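Phosphoenolpyruvate--protein phosphotransferase (Escherichia coli, PDB 5T12) probably transfers the phosphoryl group of phosphoenolpyruvate to the carrier protein NPr through its N-terminal domain, the part in this chain, in the nitrogen-metabolic phosphotransferase system. Local coordinates at residues 1-9 with 219-227; 11-19 with 149-157. The protein carries 1 engineered substitution. All blocks are in the same frame, centred on the assembly; numbering follows the deposited sequence.

Contact 1: 1-9 with 219-227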
loop_
_atom_site.group_PDB
_atom_site.type_symbol
_atom_site.label_atom_id
_atom_site.label_comp_id
_atom_site.label_asym_id
_atom_site.label_seq_id
_atom_site.Cartn_x
_atom_site.Cartn_y
_atom_site.Cartn_z
ATOM N N ARG A 1 23.018 -12.586 -2.927
ATOM C CA ARG A 1 23.382 -11.411 -3.711
ATOM C C ARG A 1 22.688 -11.413 -5.067
ATOM O O ARG A 1 23.186 -12.003 -6.026
ATOM C CB ARG A 1 24.898 -11.342 -3.899
ATOM C CG ARG A 1 25.669 -11.328 -2.594
ATOM C CD ARG A 1 27.146 -11.054 -2.803
ATOM N NE ARG A 1 27.828 -10.869 -1.526
ATOM C CZ ARG A 1 29.146 -10.786 -1.384
ATOM N NH1 ARG A 1 29.675 -10.616 -0.179
ATOM N NH2 ARG A 1 29.938 -10.879 -2.443
ATOM N N ILE A 2 21.536 -10.754 -5.146
ATOM C CA ILE A 2 20.780 -10.629 -6.387
ATOM C C ILE A 2 20.930 -9.199 -6.888
ATOM O O ILE A 2 20.532 -8.246 -6.207
ATOM C CB ILE A 2 19.299 -10.994 -6.206
ATOM C CG1 ILE A 2 19.113 -12.514 -6.133
ATOM C CG2 ILE A 2 18.478 -10.431 -7.355
ATOM C CD1 ILE A 2 19.482 -13.136 -4.801
ATOM N N ARG A 3 21.513 -9.055 -8.075
ATOM C CA ARG A 3 21.620 -7.751 -8.714
ATOM C C ARG A 3 20.248 -7.287 -9.186
ATOM O O ARG A 3 19.443 -8.084 -9.675
ATOM C CB ARG A 3 22.588 -7.828 -9.891
ATOM C CG ARG A 3 22.801 -6.523 -10.625
ATOM C CD ARG A 3 23.769 -6.717 -11.774
ATOM N NE ARG A 3 24.994 -7.375 -11.332
ATOM C CZ ARG A 3 26.023 -7.652 -12.126
ATOM N NH1 ARG A 3 27.098 -8.254 -11.635
ATOM N NH2 ARG A 3 25.980 -7.325 -13.410
ATOM N N ALA A 4 19.983 -5.992 -9.045
ATOM C CA ALA A 4 18.656 -5.463 -9.346
ATOM C C ALA A 4 18.739 -3.946 -9.481
ATOM O O ALA A 4 19.819 -3.351 -9.411
ATOM C CB ALA A 4 17.651 -5.876 -8.275
ATOM N N LEU A 5 17.557 -3.314 -9.666
ATOM C CA LEU A 5 17.395 -1.909 -10.028
ATOM C C LEU A 5 17.045 -1.072 -8.805
ATOM O O LEU A 5 16.039 -1.360 -8.135
ATOM C CB LEU A 5 16.305 -1.761 -11.088
ATOM C CG LEU A 5 16.336 -0.577 -12.061
ATOM C CD1 LEU A 5 15.350 -0.813 -13.196
ATOM C CD2 LEU A 5 16.037 0.750 -11.373
ATOM N N PRO A 6 17.816 -0.037 -8.503
ATOM C CA PRO A 6 17.497 0.861 -7.380
ATOM C C PRO A 6 16.345 1.785 -7.731
ATOM O O PRO A 6 16.476 2.682 -8.575
ATOM C CB PRO A 6 18.809 1.629 -7.166
ATOM C CG PRO A 6 19.457 1.633 -8.511
ATOM C CD PRO A 6 19.086 0.329 -9.161
ATOM N N ALA A 7 15.199 1.574 -7.083
ATOM C CA ALA A 7 14.013 2.387 -7.321
ATOM C C ALA A 7 13.797 3.460 -6.264
ATOM O O ALA A 7 13.248 4.521 -6.579
ATOM C CB ALA A 7 12.766 1.500 -7.394
ATOM N N ALA A 8 14.208 3.211 -5.020
ATOM C CA ALA A 8 14.076 4.179 -3.947
ATOM C C ALA A 8 15.229 3.972 -2.978
ATOM O O ALA A 8 15.517 2.824 -2.609
ATOM C CB ALA A 8 12.740 4.048 -3.213
ATOM N N PRO A 9 15.895 5.041 -2.550
ATOM C CA PRO A 9 17.098 4.880 -1.728
ATOM C C PRO A 9 16.771 4.383 -0.330
ATOM O O PRO A 9 15.631 4.429 0.136
ATOM C CB PRO A 9 17.688 6.294 -1.688
ATOM C CG PRO A 9 16.502 7.189 -1.860
ATOM C CD PRO A 9 15.570 6.458 -2.791
ATOM N N GLY A 219 18.698 -0.065 -1.505
ATOM C CA GLY A 219 18.174 0.804 -2.539
ATOM C C GLY A 219 19.139 1.827 -3.086
ATOM O O GLY A 219 18.824 2.495 -4.074
ATOM N N TYR A 220 20.311 1.980 -2.464
ATOM C CA TYR A 220 21.318 2.887 -3.003
ATOM C C TYR A 220 22.050 2.267 -4.187
ATOM O O TYR A 220 22.335 2.954 -5.174
ATOM C CB TYR A 220 22.326 3.278 -1.919
ATOM C CG TYR A 220 21.759 4.068 -0.759
ATOM C CD1 TYR A 220 21.265 5.353 -0.942
ATOM C CD2 TYR A 220 21.748 3.541 0.525
ATOM C CE1 TYR A 220 20.759 6.082 0.118
ATOM C CE2 TYR A 220 21.245 4.262 1.591
ATOM C CZ TYR A 220 20.752 5.532 1.382
ATOM O OH TYR A 220 20.249 6.253 2.441
ATOM N N ARG A 221 22.360 0.974 -4.104
ATOM C CA ARG A 221 23.159 0.292 -5.111
ATOM C C ARG A 221 22.374 -0.752 -5.894
ATOM O O ARG A 221 22.916 -1.337 -6.838
ATOM C CB ARG A 221 24.379 -0.365 -4.451
ATOM C CG ARG A 221 25.220 0.602 -3.631
ATOM C CD ARG A 221 26.287 -0.118 -2.825
ATOM N NE ARG A 221 27.036 0.805 -1.977
ATOM C CZ ARG A 221 27.974 0.434 -1.111
ATOM N NH1 ARG A 221 28.602 1.346 -0.381
ATOM N NH2 ARG A 221 28.284 -0.847 -0.972
ATOM N N GLY A 222 21.117 -0.999 -5.536
ATOM C CA GLY A 222 20.321 -1.998 -6.221
ATOM C C GLY A 222 20.764 -3.414 -5.911
ATOM O O GLY A 222 20.938 -4.233 -6.817
ATOM N N GLU A 223 20.949 -3.710 -4.628
ATOM C CA GLU A 223 21.393 -5.016 -4.172
ATOM C C GLU A 223 20.358 -5.618 -3.231
ATOM O O GLU A 223 19.705 -4.905 -2.462
ATOM C CB GLU A 223 22.743 -4.923 -3.451
ATOM C CG GLU A 223 23.835 -4.242 -4.250
ATOM C CD GLU A 223 25.053 -3.929 -3.405
ATOM O OE1 GLU A 223 24.996 -4.152 -2.178
ATOM O OE2 GLU A 223 26.066 -3.459 -3.966
ATOM N N LEU A 224 20.212 -6.939 -3.300
ATOM C CA LEU A 224 19.401 -7.692 -2.353
ATOM C C LEU A 224 20.222 -8.857 -1.825
ATOM O O LEU A 224 20.822 -9.600 -2.607
ATOM C CB LEU A 224 18.107 -8.214 -2.986
ATOM C CG LEU A 224 17.264 -9.053 -2.017
ATOM C CD1 LEU A 224 16.602 -8.179 -0.964
ATOM C CD2 LEU A 224 16.228 -9.877 -2.741
ATOM N N LEU A 225 20.243 -9.017 -0.506
ATOM C CA LEU A 225 21.008 -10.068 0.151
ATOM C C LEU A 225 20.046 -11.049 0.804
ATOM O O LEU A 225 19.243 -10.660 1.658
ATOM C CB LEU A 225 21.963 -9.479 1.187
ATOM C CG LEU A 225 23.023 -8.525 0.635
ATOM C CD1 LEU A 225 23.922 -8.017 1.747
ATOM C CD2 LEU A 225 23.838 -9.210 -0.445
ATOM N N VAL A 226 20.131 -12.315 0.410
ATOM C CA VAL A 226 19.284 -13.367 0.961
ATOM C C VAL A 226 20.087 -14.135 2.003
ATOM O O VAL A 226 21.158 -14.671 1.693
ATOM C CB VAL A 226 18.767 -14.306 -0.141
ATOM C CG1 VAL A 226 17.721 -15.250 0.417
ATOM C CG2 VAL A 226 18.207 -13.501 -1.306
ATOM N N ASP A 227 19.565 -14.187 3.237
ATOM C CA ASP A 227 20.092 -14.968 4.354
ATOM C C ASP A 227 21.407 -14.396 4.873
ATOM O O ASP A 227 22.433 -15.088 4.824
ATOM C CB ASP A 227 20.314 -16.425 3.947
ATOM C CG ASP A 227 19.048 -17.102 3.472
ATOM O OD1 ASP A 227 17.993 -16.935 4.128
ATOM O OD2 ASP A 227 19.108 -17.805 2.440
#

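Contact 2: 11-19 with 149-157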
loop_
_atom_site.group_PDB
_atom_site.type_symbol
_atom_site.label_atom_id
_atom_site.label_comp_id
_atom_site.label_asym_id
_atom_site.label_seq_id
_atom_site.Cartn_x
_atom_site.Cartn_y
_atom_site.Cartn_z
ATOM N N VAL A 11 18.379 1.603 3.115
ATOM C CA VAL A 11 18.814 0.264 3.488
ATOM C C VAL A 11 17.858 -0.265 4.548
ATOM O O VAL A 11 17.416 0.485 5.427
ATOM C CB VAL A 11 20.268 0.248 4.011
ATOM C CG1 VAL A 11 20.711 -1.172 4.339
ATOM C CG2 VAL A 11 21.214 0.876 2.998
ATOM N N ALA A 12 17.529 -1.551 4.459
ATOM C CA ALA A 12 16.646 -2.181 5.430
ATOM C C ALA A 12 16.965 -3.666 5.506
ATOM O O ALA A 12 17.407 -4.272 4.528
ATOM C CB ALA A 12 15.170 -1.975 5.070
ATOM N N ILE A 13 16.741 -4.241 6.685
ATOM C CA ILE A 13 16.896 -5.672 6.911
ATOM C C ILE A 13 15.670 -6.164 7.667
ATOM O O ILE A 13 15.296 -5.589 8.695
ATOM C CB ILE A 13 18.194 -5.999 7.677
ATOM C CG1 ILE A 13 18.297 -7.503 7.941
ATOM C CG2 ILE A 13 18.289 -5.199 8.975
ATOM C CD1 ILE A 13 19.609 -7.927 8.563
ATOM N N ALA A 14 15.034 -7.212 7.146
ATOM C CA ALA A 14 13.806 -7.726 7.735
ATOM C C ALA A 14 13.452 -9.046 7.071
ATOM O O ALA A 14 14.011 -9.413 6.034
ATOM C CB ALA A 14 12.646 -6.733 7.589
ATOM N N GLU A 15 12.509 -9.752 7.689
ATOM C CA GLU A 15 11.972 -10.974 7.110
ATOM C C GLU A 15 11.160 -10.653 5.860
ATOM O O GLU A 15 10.424 -9.664 5.816
ATOM C CB GLU A 15 11.105 -11.698 8.142
ATOM C CG GLU A 15 9.971 -12.534 7.569
ATOM C CD GLU A 15 8.945 -12.915 8.621
ATOM O OE1 GLU A 15 9.136 -12.542 9.797
ATOM O OE2 GLU A 15 7.948 -13.581 8.273
ATOM N N GLY A 16 11.308 -11.487 4.833
ATOM C CA GLY A 16 10.521 -11.316 3.623
ATOM C C GLY A 16 9.083 -11.767 3.835
ATOM O O GLY A 16 8.811 -12.750 4.525
ATOM N N TRP A 17 8.155 -11.029 3.229
ATOM C CA TRP A 17 6.730 -11.308 3.375
ATOM C C TRP A 17 6.048 -11.147 2.027
ATOM O O TRP A 17 6.042 -10.051 1.459
ATOM C CB TRP A 17 6.089 -10.383 4.417
ATOM C CG TRP A 17 4.678 -10.754 4.762
ATOM C CD1 TRP A 17 4.271 -11.809 5.528
ATOM C CD2 TRP A 17 3.485 -10.068 4.359
ATOM N NE1 TRP A 17 2.901 -11.825 5.623
ATOM C CE2 TRP A 17 2.394 -10.767 4.916
ATOM C CE3 TRP A 17 3.233 -8.935 3.582
ATOM C CZ2 TRP A 17 1.073 -10.367 4.720
ATOM C CZ3 TRP A 17 1.922 -8.539 3.389
ATOM C CH2 TRP A 17 0.859 -9.255 3.954
ATOM N N GLN A 18 5.478 -12.236 1.518
ATOM C CA GLN A 18 4.711 -12.224 0.280
ATOM C C GLN A 18 3.225 -12.257 0.605
ATOM O O GLN A 18 2.766 -13.133 1.346
ATOM C CB GLN A 18 5.073 -13.414 -0.609
ATOM C CG GLN A 18 4.238 -13.507 -1.883
ATOM C CD GLN A 18 4.225 -14.902 -2.477
ATOM O OE1 GLN A 18 4.390 -15.894 -1.767
ATOM N NE2 GLN A 18 4.026 -14.986 -3.788
ATOM N N ASP A 19 2.477 -11.306 0.047
ATOM C CA ASP A 19 1.024 -11.275 0.193
ATOM C C ASP A 19 0.412 -11.836 -1.087
ATOM O O ASP A 19 0.009 -11.107 -1.994
ATOM C CB ASP A 19 0.534 -9.862 0.481
ATOM C CG ASP A 19 -0.972 -9.791 0.635
ATOM O OD1 ASP A 19 -1.561 -10.748 1.182
ATOM O OD2 ASP A 19 -1.569 -8.782 0.202
ATOM N N ALA A 149 -1.679 -10.139 10.824
ATOM C CA ALA A 149 -0.991 -11.256 10.187
ATOM C C ALA A 149 0.386 -10.883 9.655
ATOM O O ALA A 149 1.089 -11.761 9.142
ATOM C CB ALA A 149 -1.846 -11.817 9.050
ATOM N N TRP A 150 0.783 -9.618 9.758
ATOM C CA TRP A 150 2.090 -9.176 9.308
ATOM C C TRP A 150 3.144 -9.439 10.381
ATOM O O TRP A 150 2.833 -9.469 11.574
ATOM C CB TRP A 150 2.065 -7.687 8.980
ATOM C CG TRP A 150 0.932 -7.270 8.097
ATOM C CD1 TRP A 150 0.801 -7.516 6.763
ATOM C CD2 TRP A 150 -0.224 -6.514 8.481
ATOM N NE1 TRP A 150 -0.368 -6.970 6.293
ATOM C CE2 TRP A 150 -1.014 -6.347 7.328
ATOM C CE3 TRP A 150 -0.667 -5.965 9.688
ATOM C CZ2 TRP A 150 -2.224 -5.655 7.346
ATOM C CZ3 TRP A 150 -1.867 -5.278 9.704
ATOM C CH2 TRP A 150 -2.633 -5.129 8.540
ATOM N N PRO A 151 4.398 -9.636 9.981
ATOM C CA PRO A 151 5.486 -9.678 10.962
ATOM C C PRO A 151 5.664 -8.317 11.618
ATOM O O PRO A 151 5.109 -7.307 11.183
ATOM C CB PRO A 151 6.712 -10.064 10.127
ATOM C CG PRO A 151 6.153 -10.653 8.860
ATOM C CD PRO A 151 4.869 -9.927 8.617
ATOM N N GLU A 152 6.456 -8.302 12.694
ATOM C CA GLU A 152 6.728 -7.043 13.381
ATOM C C GLU A 152 7.403 -6.047 12.447
ATOM O O GLU A 152 7.059 -4.860 12.432
ATOM C CB GLU A 152 7.585 -7.294 14.620
ATOM C CG GLU A 152 7.651 -6.116 15.575
ATOM C CD GLU A 152 8.494 -6.408 16.799
ATOM O OE1 GLU A 152 9.701 -6.686 16.639
ATOM O OE2 GLU A 152 7.948 -6.370 17.922
ATOM N N ARG A 153 8.370 -6.516 11.663
ATOM C CA ARG A 153 8.955 -5.767 10.561
ATOM C C ARG A 153 9.117 -6.723 9.390
ATOM O O ARG A 153 9.461 -7.892 9.587
ATOM C CB ARG A 153 10.314 -5.160 10.935
ATOM C CG ARG A 153 10.267 -4.130 12.051
ATOM C CD ARG A 153 9.534 -2.873 11.617
ATOM N NE ARG A 153 9.842 -1.743 12.488
ATOM C CZ ARG A 153 9.193 -1.468 13.614
ATOM N NH1 ARG A 153 8.193 -2.243 14.013
ATOM N NH2 ARG A 153 9.544 -0.418 14.343
ATOM N N PHE A 154 8.857 -6.241 8.176
ATOM C CA PHE A 154 8.974 -7.110 7.015
ATOM C C PHE A 154 9.359 -6.302 5.785
ATOM O O PHE A 154 9.176 -5.083 5.728
ATOM C CB PHE A 154 7.676 -7.892 6.753
ATOM C CG PHE A 154 6.485 -7.026 6.439
ATOM C CD1 PHE A 154 5.658 -6.574 7.453
ATOM C CD2 PHE A 154 6.178 -6.688 5.130
ATOM C CE1 PHE A 154 4.556 -5.787 7.169
ATOM C CE2 PHE A 154 5.079 -5.900 4.841
ATOM C CZ PHE A 154 4.267 -5.451 5.862
ATOM N N ILE A 155 9.904 -7.013 4.802
ATOM C CA ILE A 155 10.188 -6.475 3.478
ATOM C C ILE A 155 9.199 -7.106 2.510
ATOM O O ILE A 155 9.156 -8.336 2.369
ATOM C CB ILE A 155 11.636 -6.754 3.046
ATOM C CG1 ILE A 155 12.616 -6.020 3.964
ATOM C CG2 ILE A 155 11.845 -6.360 1.590
ATOM C CD1 ILE A 155 14.060 -6.429 3.770
ATOM N N LEU A 156 8.400 -6.273 1.849
ATOM C CA LEU A 156 7.413 -6.773 0.902
ATOM C C LEU A 156 8.111 -7.355 -0.320
ATOM O O LEU A 156 8.919 -6.678 -0.964
ATOM C CB LEU A 156 6.457 -5.656 0.490
ATOM C CG LEU A 156 5.479 -5.996 -0.637
ATOM C CD1 LEU A 156 4.512 -7.094 -0.212
ATOM C CD2 LEU A 156 4.724 -4.756 -1.093
ATOM N N VAL A 157 7.808 -8.612 -0.632
ATOM C CA VAL A 157 8.268 -9.259 -1.854
ATOM C C VAL A 157 7.047 -9.559 -2.710
ATOM O O VAL A 157 6.051 -10.101 -2.217
ATOM C CB VAL A 157 9.075 -10.537 -1.558
ATOM C CG1 VAL A 157 10.434 -10.177 -0.984
ATOM C CG2 VAL A 157 8.320 -11.448 -0.601
HETATM O O HOH W 1 11.601 -8.735 10.430
#

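Contact 1: 1-9 with 219-227
Ile2 CG1 lies beside the backbone N (chi1 -77°), and a chi2 of 77° then swings CD1 to Val226. Val226 answers with CG2, which also lies beside its own backbone N. The two methyls meet at 3.7 Å, Ile2 CD1 against Val226 CG2. Arg1 and Leu225 run side by side in the same direction, and Arg1 CG rests 3.5 Å from Leu225 CD2.

The backbones pair as a short antiparallel ladder. Ile2 N donates to Leu224 O at 2.9 Å, nearly straight at 168° and in the carbonyl plane. Leu224 N returns a more bent bond to Ile2 O. Ala4 N then reaches Gly222 O at 3.0 Å, and here the regular pairing ends. Gly222 has positive phi and forms a G1 beta bulge with Glu223 opposite Asp218. Its alpha carbon faces Ala4 O and the Pro6 ring, which leave little room for a side chain.

Further along, Pro6 CB sits 3.2 Å from Gly219 O. Gly219 CA makes a CH...O contact with Ala8 O at 3.3 Å. Pro9 CB packs 3.6 Å from Tyr220 CE1. On the far side of strand 5-8, Ala7 and Ala8 form a classic beta bulge against Thr199. Leu224 and Val226 continue inward to Leu210.

Segment 1-9 supplies both outermost strands of the domain's mixed sheet. Gly219, Gly222, Pro6 and Pro9 line the place where it leaves strand 223-226 for strand 199-201. The chemistry is mainly backbone bonds and small apolar contacts. This implies close packing: backbone bonds hold strand 2-3 to strand 223-226, while strand 5-8 packs on the 219-222 turn.

Contact 2: 11-19 with 149-157
Trp17 lays one face of its indole against Trp150 and Pro151, and the backbone N of Asp19 lies over the opposite face, toward the rim. Trp150 comes edge-on, in an offset edge-to-face pair with planes at 70°. Its CD1 is 3.3 Å from Trp17 CH2. Pro151 CD sits over the five-membered ring of the same indole as a CH-pi contact, 3.7 Å from Trp17 CD1. Trp17 in turn directs its edge to the face of Phe154, with planes at 55°. Pro151 O lies at the edge of the Phe154 ring, in its plane. Trp17 CG is anti to the backbone N, chi1 -171°, which carries the indole out over the 149-154 segment.

Beside this cluster the strands run parallel. Ile155 N donates to Glu15 O at 2.9 Å, Trp17 N to Ile155 O at 3.0 Å, and Val157 N to Trp17 O at 3.1 Å. The last is straight at the hydrogen, but its donor stands above the carbonyl plane. The side chains of Ile155 and Val157 lie on the other face of the sheet. Ala14 CB packs 3.7 Å from Ile155 CG1, and Val157 CG2 touches Trp17 O at 3.4 Å. The Glu15 and Pro151 side chains cross at about a right angle, with the carboxylate against Pro151 CB and CG.

His211 also meets the Trp17 ring, while its ND1 accepts from Gln18 N. Trp150 and Phe154 pack on Arg173. The contact joins a strand in the N-terminal family region of the PEP-utilising enzymes to one in their mobile-domain region, across the intervening helices. Its Trp17 side is an aromatic cluster with Trp150 and Phe154; the Ile155 and Val157 side is aliphatic. Apolar ring contacts hold the chain entering strand 154-158, and parallel backbone bonds fix the register.

In the fold
Both contacts belong to one mixed sheet, and they meet where Tyr220 packs on Val11. The centre of contact 1 lies about 20 Å from the centre of the chain, that of contact 2 about 13 Å. Contact 1 involves the outermost strands, 2-3 and 5-8. Contact 2 joins two inner strands, 11-18 and 154-158. Each is partly buried. Strand 214-218 stands between strands 223-226 and 11-18 and pairs with both. Pairing is antiparallel in contact 1 and parallel in contact 2. Small residues and backbone atoms dominate the first; large aromatic rings dominate the second, where the sheet receives the chain from the helical region.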